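Local coordinates for protein annexin B22 (Schistosoma mansoni, PDB 4MDU) that binds acidic phospholipid membranes in a calcium-dependent manner, aggregates liposomes when calcium is present and takes part in host-parasite interaction, at residues I288-L293 / I317-I322; Y310-L315 / G349-T354; K337-A342 / V357-I362. All blocks are in the same frame, centred on the assembly; numbering follows the deposited sequence.

Interaction 1: I288-L293 / I317-I322; sequences IDRPSL and ITRSEI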
loop_
_atom_site.group_PDB
_atom_site.type_symbol
_atom_site.label_atom_id
_atom_site.label_comp_id
_atom_site.label_asym_id
_atom_site.label_seq_id
_atom_site.Cartn_x
_atom_site.Cartn_y
_atom_site.Cartn_z
ATOM N N ILE B 288 -1.921 18.656 -10.059
ATOM C CA ILE B 288 -0.706 19.368 -10.485
ATOM C C ILE B 288 0.311 18.535 -11.288
ATOM O O ILE B 288 1.301 19.071 -11.786
ATOM C CB ILE B 288 0.020 20.007 -9.295
ATOM C CG1 ILE B 288 0.679 18.924 -8.440
ATOM C CG2 ILE B 288 -0.949 20.832 -8.454
ATOM C CD1 ILE B 288 1.728 19.461 -7.465
ATOM N N ASP B 289 0.065 17.240 -11.441
ATOM C CA ASP B 289 1.040 16.377 -12.104
ATOM C C ASP B 289 0.347 15.153 -12.699
ATOM O O ASP B 289 0.841 14.029 -12.601
ATOM C CB ASP B 289 2.118 15.968 -11.094
ATOM C CG ASP B 289 3.327 15.265 -11.744
ATOM O OD1 ASP B 289 3.587 15.483 -12.950
ATOM O OD2 ASP B 289 4.017 14.502 -11.030
ATOM N N ARG B 290 -0.805 15.384 -13.324
ATOM C CA ARG B 290 -1.694 14.281 -13.673
ATOM C C ARG B 290 -1.122 13.283 -14.675
ATOM O O ARG B 290 -1.211 12.074 -14.449
ATOM C CB ARG B 290 -3.058 14.781 -14.161
ATOM C CG ARG B 290 -4.120 13.672 -14.082
ATOM C CD ARG B 290 -5.352 13.999 -14.880
ATOM N NE ARG B 290 -5.986 15.197 -14.371
ATOM C CZ ARG B 290 -6.989 15.811 -14.977
ATOM N NH1 ARG B 290 -7.472 15.329 -16.117
ATOM N NH2 ARG B 290 -7.509 16.910 -14.441
ATOM N N PRO B 291 -0.564 13.771 -15.803
ATOM C CA PRO B 291 -0.058 12.783 -16.769
ATOM C C PRO B 291 0.917 11.795 -16.148
ATOM O O PRO B 291 0.802 10.597 -16.418
ATOM C CB PRO B 291 0.627 13.652 -17.827
ATOM C CG PRO B 291 -0.244 14.905 -17.839
ATOM C CD PRO B 291 -0.554 15.137 -16.365
ATOM N N SER B 292 1.845 12.280 -15.323
ATOM C CA SER B 292 2.818 11.407 -14.682
ATOM C C SER B 292 2.156 10.466 -13.698
ATOM O O SER B 292 2.474 9.285 -13.665
ATOM C CB SER B 292 3.886 12.214 -13.944
ATOM O OG SER B 292 4.620 13.004 -14.842
ATOM N N LEU B 293 1.257 11.012 -12.879
ATOM C CA LEU B 293 0.532 10.231 -11.875
ATOM C C LEU B 293 -0.180 9.026 -12.472
ATOM O O LEU B 293 -0.083 7.923 -11.951
ATOM C CB LEU B 293 -0.517 11.086 -11.141
ATOM C CG LEU B 293 -1.507 10.253 -10.291
ATOM C CD1 LEU B 293 -0.871 9.744 -9.015
ATOM C CD2 LEU B 293 -2.752 11.070 -9.948
ATOM N N ILE B 317 -9.824 2.633 -20.574
ATOM C CA ILE B 317 -11.194 2.947 -20.962
ATOM C C ILE B 317 -11.571 4.366 -20.531
ATOM O O ILE B 317 -12.036 5.174 -21.341
ATOM C CB ILE B 317 -12.180 1.922 -20.341
ATOM C CG1 ILE B 317 -11.912 0.532 -20.954
ATOM C CG2 ILE B 317 -13.641 2.360 -20.522
ATOM C CD1 ILE B 317 -12.615 -0.597 -20.255
ATOM N N THR B 318 -11.329 4.679 -19.265
ATOM C CA THR B 318 -11.761 5.963 -18.721
ATOM C C THR B 318 -10.916 7.136 -19.236
ATOM O O THR B 318 -11.466 8.169 -19.641
ATOM C CB THR B 318 -11.821 5.964 -17.162
ATOM O OG1 THR B 318 -10.581 5.478 -16.627
ATOM C CG2 THR B 318 -12.940 5.064 -16.680
ATOM N N ARG B 319 -9.594 6.984 -19.231
ATOM C CA ARG B 319 -8.725 8.102 -19.614
ATOM C C ARG B 319 -8.794 8.401 -21.100
ATOM O O ARG B 319 -8.449 9.494 -21.552
ATOM C CB ARG B 319 -7.289 7.837 -19.197
ATOM C CG ARG B 319 -7.123 7.920 -17.706
ATOM C CD ARG B 319 -7.444 9.354 -17.291
ATOM N NE ARG B 319 -8.438 9.348 -16.255
ATOM C CZ ARG B 319 -8.896 10.418 -15.622
ATOM N NH1 ARG B 319 -8.472 11.649 -15.912
ATOM N NH2 ARG B 319 -9.789 10.231 -14.680
ATOM N N SER B 320 -9.264 7.418 -21.854
ATOM C CA SER B 320 -9.251 7.510 -23.301
ATOM C C SER B 320 -9.999 8.741 -23.797
ATOM O O SER B 320 -9.578 9.386 -24.757
ATOM C CB SER B 320 -9.830 6.236 -23.923
ATOM O OG SER B 320 -11.191 6.065 -23.593
ATOM N N GLU B 321 -11.114 9.062 -23.151
ATOM C CA GLU B 321 -11.906 10.188 -23.605
ATOM C C GLU B 321 -11.586 11.452 -22.816
ATOM O O GLU B 321 -12.257 12.459 -22.980
ATOM C CB GLU B 321 -13.418 9.876 -23.622
ATOM C CG GLU B 321 -14.016 9.368 -22.322
ATOM C CD GLU B 321 -15.496 8.997 -22.472
ATOM O OE1 GLU B 321 -15.789 7.868 -22.932
ATOM O OE2 GLU B 321 -16.366 9.841 -22.145
ATOM N N ILE B 322 -10.536 11.415 -22.001
ATOM C CA ILE B 322 -10.148 12.618 -21.259
ATOM C C ILE B 322 -8.739 13.097 -21.575
ATOM O O ILE B 322 -8.551 14.154 -22.180
ATOM C CB ILE B 322 -10.297 12.437 -19.734
ATOM C CG1 ILE B 322 -11.726 11.975 -19.405
ATOM C CG2 ILE B 322 -9.987 13.761 -19.006
ATOM C CD1 ILE B 322 -11.890 11.492 -17.982
#
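Arg290 and Arg319 meet in a buried polar contact between two helices of the fourth annexin repeat. Arg290 lies in the first turn of helix 290-301. Arg319 lies in the last turn of helix 311-320. The nearest pair is Arg290 NH1 and Arg319 NH1, 3.8 Å apart. Both of these nitrogens form salt bridges to Asp323 OD2, just past the segment 317-322, so the two like charges are gathered round one carboxylate. Asp323 probably neutralises part of the charge of both arginines and holds their NH1 atoms near each other.

The two guanidinium planes stand almost perpendicular, 85° apart. Arg290 brings NH1 to the edge of the Arg319 group, in its plane. CD of Arg290 also lies 4.0 Å from Arg319 NH1. The Arg290 chain bends at chi3 (-62°), which turns its end away from the line of the first methylenes. Its NE bonds to Tyr286 O and its NH1 to His17 O, and Tyr286 adds a cation-pi contact.

Ile322 adds apolar contacts to both groups. Ile322 CG2 sits 4.1 Å from Arg290 NH1, at the edge of that guanidinium. Ile322 CD1 lies over the centre of the Arg319 guanidinium, 3.9 Å above the plane. The apolar branch thus covers one face of the group, while Arg319 NH1 is also bonded to Tyr286 OH.

Both arginines are therefore held by several bonds inside the protein. The arrangement is a buried arginine pair sharing one aspartate, set within the all-helical annexin fold.

Interaction 2: Y310-L315 / G349-T354; sequences YALMRL and GDYRRT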
loop_
_atom_site.group_PDB
_atom_site.type_symbol
_atom_site.label_atom_id
_atom_site.label_comp_id
_atom_site.label_asym_id
_atom_site.label_seq_id
_atom_site.Cartn_x
_atom_site.Cartn_y
_atom_site.Cartn_z
ATOM N N TYR B 310 -8.366 -5.486 -12.953
ATOM C CA TYR B 310 -9.108 -4.672 -13.908
ATOM C C TYR B 310 -8.553 -3.280 -14.089
ATOM O O TYR B 310 -9.034 -2.536 -14.944
ATOM C CB TYR B 310 -10.571 -4.583 -13.495
ATOM C CG TYR B 310 -11.396 -5.730 -13.998
ATOM C CD1 TYR B 310 -12.403 -5.521 -14.922
ATOM C CD2 TYR B 310 -11.160 -7.023 -13.561
ATOM C CE1 TYR B 310 -13.170 -6.568 -15.394
ATOM C CE2 TYR B 310 -11.916 -8.083 -14.032
ATOM C CZ TYR B 310 -12.925 -7.848 -14.947
ATOM O OH TYR B 310 -13.695 -8.887 -15.425
ATOM N N ALA B 311 -7.524 -2.939 -13.311
ATOM C CA ALA B 311 -7.002 -1.571 -13.286
ATOM C C ALA B 311 -6.531 -1.066 -14.649
ATOM O O ALA B 311 -6.877 0.047 -15.062
ATOM C CB ALA B 311 -5.892 -1.421 -12.224
ATOM N N LEU B 312 -5.763 -1.895 -15.354
ATOM C CA LEU B 312 -5.213 -1.499 -16.644
ATOM C C LEU B 312 -6.296 -1.119 -17.622
ATOM O O LEU B 312 -6.240 -0.050 -18.244
ATOM C CB LEU B 312 -4.352 -2.618 -17.248
ATOM C CG LEU B 312 -3.828 -2.320 -18.655
ATOM C CD1 LEU B 312 -2.973 -1.057 -18.693
ATOM C CD2 LEU B 312 -3.014 -3.521 -19.181
ATOM N N MET B 313 -7.280 -2.000 -17.778
ATOM C CA MET B 313 -8.368 -1.720 -18.710
ATOM C C MET B 313 -9.299 -0.597 -18.185
ATOM O O MET B 313 -9.782 0.215 -18.971
ATOM C CB MET B 313 -9.134 -3.010 -19.109
ATOM C CG MET B 313 -10.039 -3.621 -18.045
ATOM S SD MET B 313 -10.980 -5.073 -18.619
ATOM C CE MET B 313 -9.951 -6.377 -17.977
ATOM N N ARG B 314 -9.524 -0.532 -16.869
ATOM C CA ARG B 314 -10.341 0.562 -16.317
ATOM C C ARG B 314 -9.710 1.914 -16.645
ATOM O O ARG B 314 -10.366 2.811 -17.177
ATOM C CB ARG B 314 -10.527 0.421 -14.810
ATOM C CG ARG B 314 -11.299 1.615 -14.183
ATOM C CD ARG B 314 -11.693 1.363 -12.721
ATOM N NE ARG B 314 -10.544 1.037 -11.887
ATOM C CZ ARG B 314 -10.288 -0.173 -11.395
ATOM N NH1 ARG B 314 -11.123 -1.184 -11.615
ATOM N NH2 ARG B 314 -9.198 -0.371 -10.668
ATOM N N LEU B 315 -8.416 2.036 -16.378
ATOM C CA LEU B 315 -7.709 3.284 -16.628
ATOM C C LEU B 315 -7.730 3.683 -18.097
ATOM O O LEU B 315 -8.057 4.828 -18.431
ATOM C CB LEU B 315 -6.285 3.213 -16.089
ATOM C CG LEU B 315 -6.272 3.241 -14.558
ATOM C CD1 LEU B 315 -4.906 2.902 -14.043
ATOM C CD2 LEU B 315 -6.777 4.613 -13.988
ATOM N N GLY B 349 -4.063 -11.492 -27.070
ATOM C CA GLY B 349 -5.364 -11.843 -27.594
ATOM C C GLY B 349 -6.142 -10.619 -28.028
ATOM O O GLY B 349 -5.581 -9.544 -28.194
ATOM N N ASP B 350 -7.444 -10.802 -28.223
ATOM C CA ASP B 350 -8.334 -9.736 -28.631
ATOM C C ASP B 350 -8.466 -8.656 -27.550
ATOM O O ASP B 350 -8.860 -7.527 -27.815
ATOM C CB ASP B 350 -9.685 -10.350 -28.978
ATOM C CG ASP B 350 -9.614 -11.168 -30.248
ATOM O OD1 ASP B 350 -8.806 -10.793 -31.114
ATOM O OD2 ASP B 350 -10.346 -12.167 -30.386
ATOM N N TYR B 351 -8.132 -9.039 -26.331
ATOM C CA TYR B 351 -8.064 -8.146 -25.201
ATOM C C TYR B 351 -6.945 -7.137 -25.455
ATOM O O TYR B 351 -7.185 -5.930 -25.490
ATOM C CB TYR B 351 -7.822 -8.998 -23.948
ATOM C CG TYR B 351 -7.353 -8.279 -22.720
ATOM C CD1 TYR B 351 -8.098 -7.244 -22.162
ATOM C CD2 TYR B 351 -6.195 -8.674 -22.077
ATOM C CE1 TYR B 351 -7.673 -6.600 -21.028
ATOM C CE2 TYR B 351 -5.759 -8.038 -20.938
ATOM C CZ TYR B 351 -6.503 -6.995 -20.418
ATOM O OH TYR B 351 -6.080 -6.354 -19.273
ATOM N N ARG B 352 -5.729 -7.634 -25.663
ATOM C CA ARG B 352 -4.600 -6.766 -26.011
ATOM C C ARG B 352 -4.984 -5.824 -27.150
ATOM O O ARG B 352 -4.754 -4.608 -27.093
ATOM C CB ARG B 352 -3.384 -7.608 -26.430
ATOM C CG ARG B 352 -2.360 -6.850 -27.282
ATOM C CD ARG B 352 -0.987 -7.487 -27.202
ATOM N NE ARG B 352 -0.958 -8.803 -27.828
ATOM C CZ ARG B 352 0.093 -9.618 -27.795
ATOM N NH1 ARG B 352 1.208 -9.231 -27.178
ATOM N NH2 ARG B 352 0.031 -10.809 -28.390
ATOM N N ARG B 353 -5.587 -6.399 -28.180
ATOM C CA ARG B 353 -5.953 -5.648 -29.367
ATOM C C ARG B 353 -6.944 -4.547 -29.001
ATOM O O ARG B 353 -6.820 -3.407 -29.453
ATOM C CB ARG B 353 -6.551 -6.591 -30.408
ATOM C CG ARG B 353 -6.752 -5.979 -31.782
ATOM C CD ARG B 353 -5.425 -5.826 -32.547
ATOM N NE ARG B 353 -5.316 -4.446 -32.971
ATOM C CZ ARG B 353 -4.333 -3.617 -32.650
ATOM N NH1 ARG B 353 -3.284 -4.015 -31.940
ATOM N NH2 ARG B 353 -4.388 -2.379 -33.101
ATOM N N THR B 354 -7.919 -4.888 -28.170
ATOM C CA THR B 354 -8.888 -3.900 -27.704
ATOM C C THR B 354 -8.195 -2.744 -26.986
ATOM O O THR B 354 -8.469 -1.589 -27.269
ATOM C CB THR B 354 -9.939 -4.514 -26.768
ATOM O OG1 THR B 354 -10.623 -5.586 -27.434
ATOM C CG2 THR B 354 -10.952 -3.439 -26.353
HETATM O O HOH W 1 -6.929 -4.917 -16.806
#
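Met313 and Tyr351 cross at about a right angle where two helices of the fourth annexin repeat come together. Helix 311-320 supplies Met313 and Leu312, and helix 349-358 supplies Tyr351. All three residues are buried, and the contact across the segments is mainly apolar.

Tyr351 spans the distance between the helices. Its CG is anti to the backbone N (chi1 164°), and the phenol end comes nearer to the segment 310-315 than its base does. The backbones stay well apart, with Met313 CA and Tyr351 CA 9.1 Å from each other.

The thioether of Met313 bends at chi3 (98°) and brings its terminal methyl to the ring. Met313 CE lies 3.8 Å from Tyr351 CE1, in an oblique approach. Met313 CE also rests 4.0 Å above one face of the Tyr310 ring, offset toward its rim. It therefore touches two tyrosines, one from each segment. Leu312 meets the phenol end instead, with Leu312 CD2 4.2 Å from Tyr351 OH.

Leu312 also packs on Leu298 of helix 290-301. Its side chain lies about 4 Å from those of Met302 and Asp346, both residues of calcium sites, so the contact borders that region.

A water links the two helices at the phenol. It accepts from Met313 N at 3.1 Å and is hydrogen-bonded to Tyr351 OH at 3.0 Å.

Interaction 3: K337-A342 / V357-I362; sequences KSLLNA and VLMGEI
At the Schellman motif that follows helix 349-358, Met359 and Glu361 pack on Leu339 and Leu340 at the capped start of helix 339-346, in the fourth annexin repeat. Gly360, with positive phi (115°), is the first residue to leave helical backbone angles, and Gly360 N is bonded to Val357 O. In the other segment, Ser338 is the N-cap: Ser338 OG accepts from Asn341 N at 2.7 Å, with an N-H...O angle of 157°.

Met359, just before the glycine, carries much of the contact. Its chain bends at chi3 (-75°), and the sulfur and methyl meet successive leucines. Met359 SD lies 3.8 Å from Leu339 CG, and the two side chains cross at about a right angle. Met359 CE lies 4.0 Å from Leu340 CD1.

Leu340 touches both Met359 and Glu361. Both of its methyls meet the Glu361 carboxylate: Leu340 CD1 is 3.9 Å from Glu361 OE1, and Leu340 CD2 is 3.8 Å from Glu361 OE2. These are van der Waals contacts of methyls with a charged group. The carboxylate oxygens have polar partners beyond the leucine, as OE2 forms a salt bridge to Lys344 and OE1 one to Arg353.

Around the contact, Leu339 packs on Met328 and Tyr331 of helix 324-335, and Met359 on Leu324 of the same helix. The start of helix 339-346 is thus packed against helix 324-335 and the end of helix 349-358.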
loop_
_atom_site.group_PDB
_atom_site.type_symbol
_atom_site.label_atom_id
_atom_site.label_comp_id
_atom_site.label_asym_id
_atom_site.label_seq_id
_atom_site.Cartn_x
_atom_site.Cartn_y
_atom_site.Cartn_z
ATOM N N LYS B 337 9.902 3.717 -22.632
ATOM C CA LYS B 337 9.209 2.769 -23.495
ATOM C C LYS B 337 7.757 3.235 -23.656
ATOM O O LYS B 337 7.167 3.747 -22.709
ATOM C CB LYS B 337 9.262 1.386 -22.853
ATOM C CG LYS B 337 8.278 0.376 -23.391
ATOM C CD LYS B 337 8.556 -0.972 -22.754
ATOM C CE LYS B 337 7.729 -2.086 -23.366
ATOM N NZ LYS B 337 8.142 -3.420 -22.819
ATOM N N SER B 338 7.198 3.095 -24.854
ATOM C CA SER B 338 5.824 3.501 -25.105
ATOM C C SER B 338 4.841 2.725 -24.230
ATOM O O SER B 338 5.069 1.554 -23.905
ATOM C CB SER B 338 5.458 3.285 -26.573
ATOM O OG SER B 338 5.235 1.904 -26.838
ATOM N N LEU B 339 3.743 3.383 -23.862
ATOM C CA LEU B 339 2.661 2.726 -23.139
ATOM C C LEU B 339 2.071 1.626 -24.022
ATOM O O LEU B 339 1.750 0.525 -23.550
ATOM C CB LEU B 339 1.564 3.733 -22.777
ATOM C CG LEU B 339 0.335 3.135 -22.077
ATOM C CD1 LEU B 339 0.723 2.468 -20.745
ATOM C CD2 LEU B 339 -0.724 4.221 -21.828
ATOM N N LEU B 340 1.902 1.950 -25.300
ATOM C CA LEU B 340 1.531 0.964 -26.305
ATOM C C LEU B 340 2.366 -0.312 -26.153
ATOM O O LEU B 340 1.817 -1.402 -25.980
ATOM C CB LEU B 340 1.716 1.533 -27.710
ATOM C CG LEU B 340 1.306 0.555 -28.815
ATOM C CD1 LEU B 340 -0.183 0.286 -28.766
ATOM C CD2 LEU B 340 1.705 1.085 -30.187
ATOM N N ASN B 341 3.692 -0.187 -26.207
ATOM C CA ASN B 341 4.527 -1.387 -26.147
ATOM C C ASN B 341 4.477 -2.069 -24.784
ATOM O O ASN B 341 4.594 -3.286 -24.705
ATOM C CB ASN B 341 5.988 -1.110 -26.549
ATOM C CG ASN B 341 6.158 -0.903 -28.048
ATOM O OD1 ASN B 341 5.454 -1.505 -28.868
ATOM N ND2 ASN B 341 7.097 -0.043 -28.412
ATOM N N ALA B 342 4.318 -1.300 -23.704
ATOM C CA ALA B 342 4.240 -1.926 -22.379
ATOM C C ALA B 342 2.959 -2.748 -22.303
ATOM O O ALA B 342 2.934 -3.848 -21.752
ATOM C CB ALA B 342 4.270 -0.893 -21.282
ATOM N N VAL B 357 -6.406 -0.411 -29.376
ATOM C CA VAL B 357 -7.289 0.418 -30.175
ATOM C C VAL B 357 -7.791 1.609 -29.350
ATOM O O VAL B 357 -7.897 2.711 -29.855
ATOM C CB VAL B 357 -8.447 -0.406 -30.726
ATOM C CG1 VAL B 357 -9.554 0.491 -31.305
ATOM C CG2 VAL B 357 -7.919 -1.354 -31.778
ATOM N N LEU B 358 -8.063 1.379 -28.072
ATOM C CA LEU B 358 -8.421 2.467 -27.178
ATOM C C LEU B 358 -7.372 3.582 -27.241
ATOM O O LEU B 358 -7.724 4.755 -27.233
ATOM C CB LEU B 358 -8.592 1.965 -25.741
ATOM C CG LEU B 358 -9.818 1.111 -25.418
ATOM C CD1 LEU B 358 -9.693 0.555 -24.005
ATOM C CD2 LEU B 358 -11.113 1.914 -25.561
ATOM N N MET B 359 -6.092 3.224 -27.307
ATOM C CA MET B 359 -5.024 4.233 -27.325
ATOM C C MET B 359 -4.837 4.850 -28.710
ATOM O O MET B 359 -4.080 5.810 -28.876
ATOM C CB MET B 359 -3.704 3.627 -26.860
ATOM C CG MET B 359 -3.625 3.318 -25.368
ATOM S SD MET B 359 -2.109 2.403 -24.950
ATOM C CE MET B 359 -2.501 0.771 -25.570
ATOM N N GLY B 360 -5.519 4.289 -29.704
ATOM C CA GLY B 360 -5.451 4.820 -31.054
ATOM C C GLY B 360 -4.811 3.927 -32.108
ATOM O O GLY B 360 -4.867 4.228 -33.307
ATOM N N GLU B 361 -4.197 2.826 -31.692
ATOM C CA GLU B 361 -3.549 1.959 -32.677
ATOM C C GLU B 361 -4.538 1.000 -33.331
ATOM O O GLU B 361 -4.666 -0.141 -32.908
ATOM C CB GLU B 361 -2.368 1.175 -32.084
ATOM C CG GLU B 361 -1.548 0.457 -33.186
ATOM C CD GLU B 361 -0.812 -0.775 -32.699
ATOM O OE1 GLU B 361 -1.406 -1.575 -31.944
ATOM O OE2 GLU B 361 0.360 -0.951 -33.093
ATOM N N ILE B 362 -5.227 1.471 -34.364
ATOM C CA ILE B 362 -6.202 0.659 -35.087
ATOM C C ILE B 362 -5.526 -0.267 -36.104
ATOM O O ILE B 362 -4.720 0.186 -36.919
ATOM C CB ILE B 362 -7.203 1.544 -35.869
ATOM C CG1 ILE B 362 -8.180 2.247 -34.921
ATOM C CG2 ILE B 362 -7.986 0.700 -36.867
ATOM C CD1 ILE B 362 -7.574 2.672 -33.604
#

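Overall arrangement
All three contacts join helices of the fourth annexin repeat. Interactions 1 and 2 both use helix 311-320, at its end and its start, with centres about 16 Å apart. Interactions 2 and 3 share helix 349-358 and lie closest, about 11 Å between centres. A salt bridge from Arg353 to Glu361 links them. Interactions 1 and 3, about 14 Å apart, touch where Ile317 packs on Leu358. Along the chain, interaction 1 closes before interaction 3 opens, while interaction 2 crosses both. Segments of one repeat, separated by 14 to 33 residues, are thereby packed together. Interactions 2 and 3 both pack close to calcium-site residue Met302, whereas interaction 1 lies away from the calcium sites.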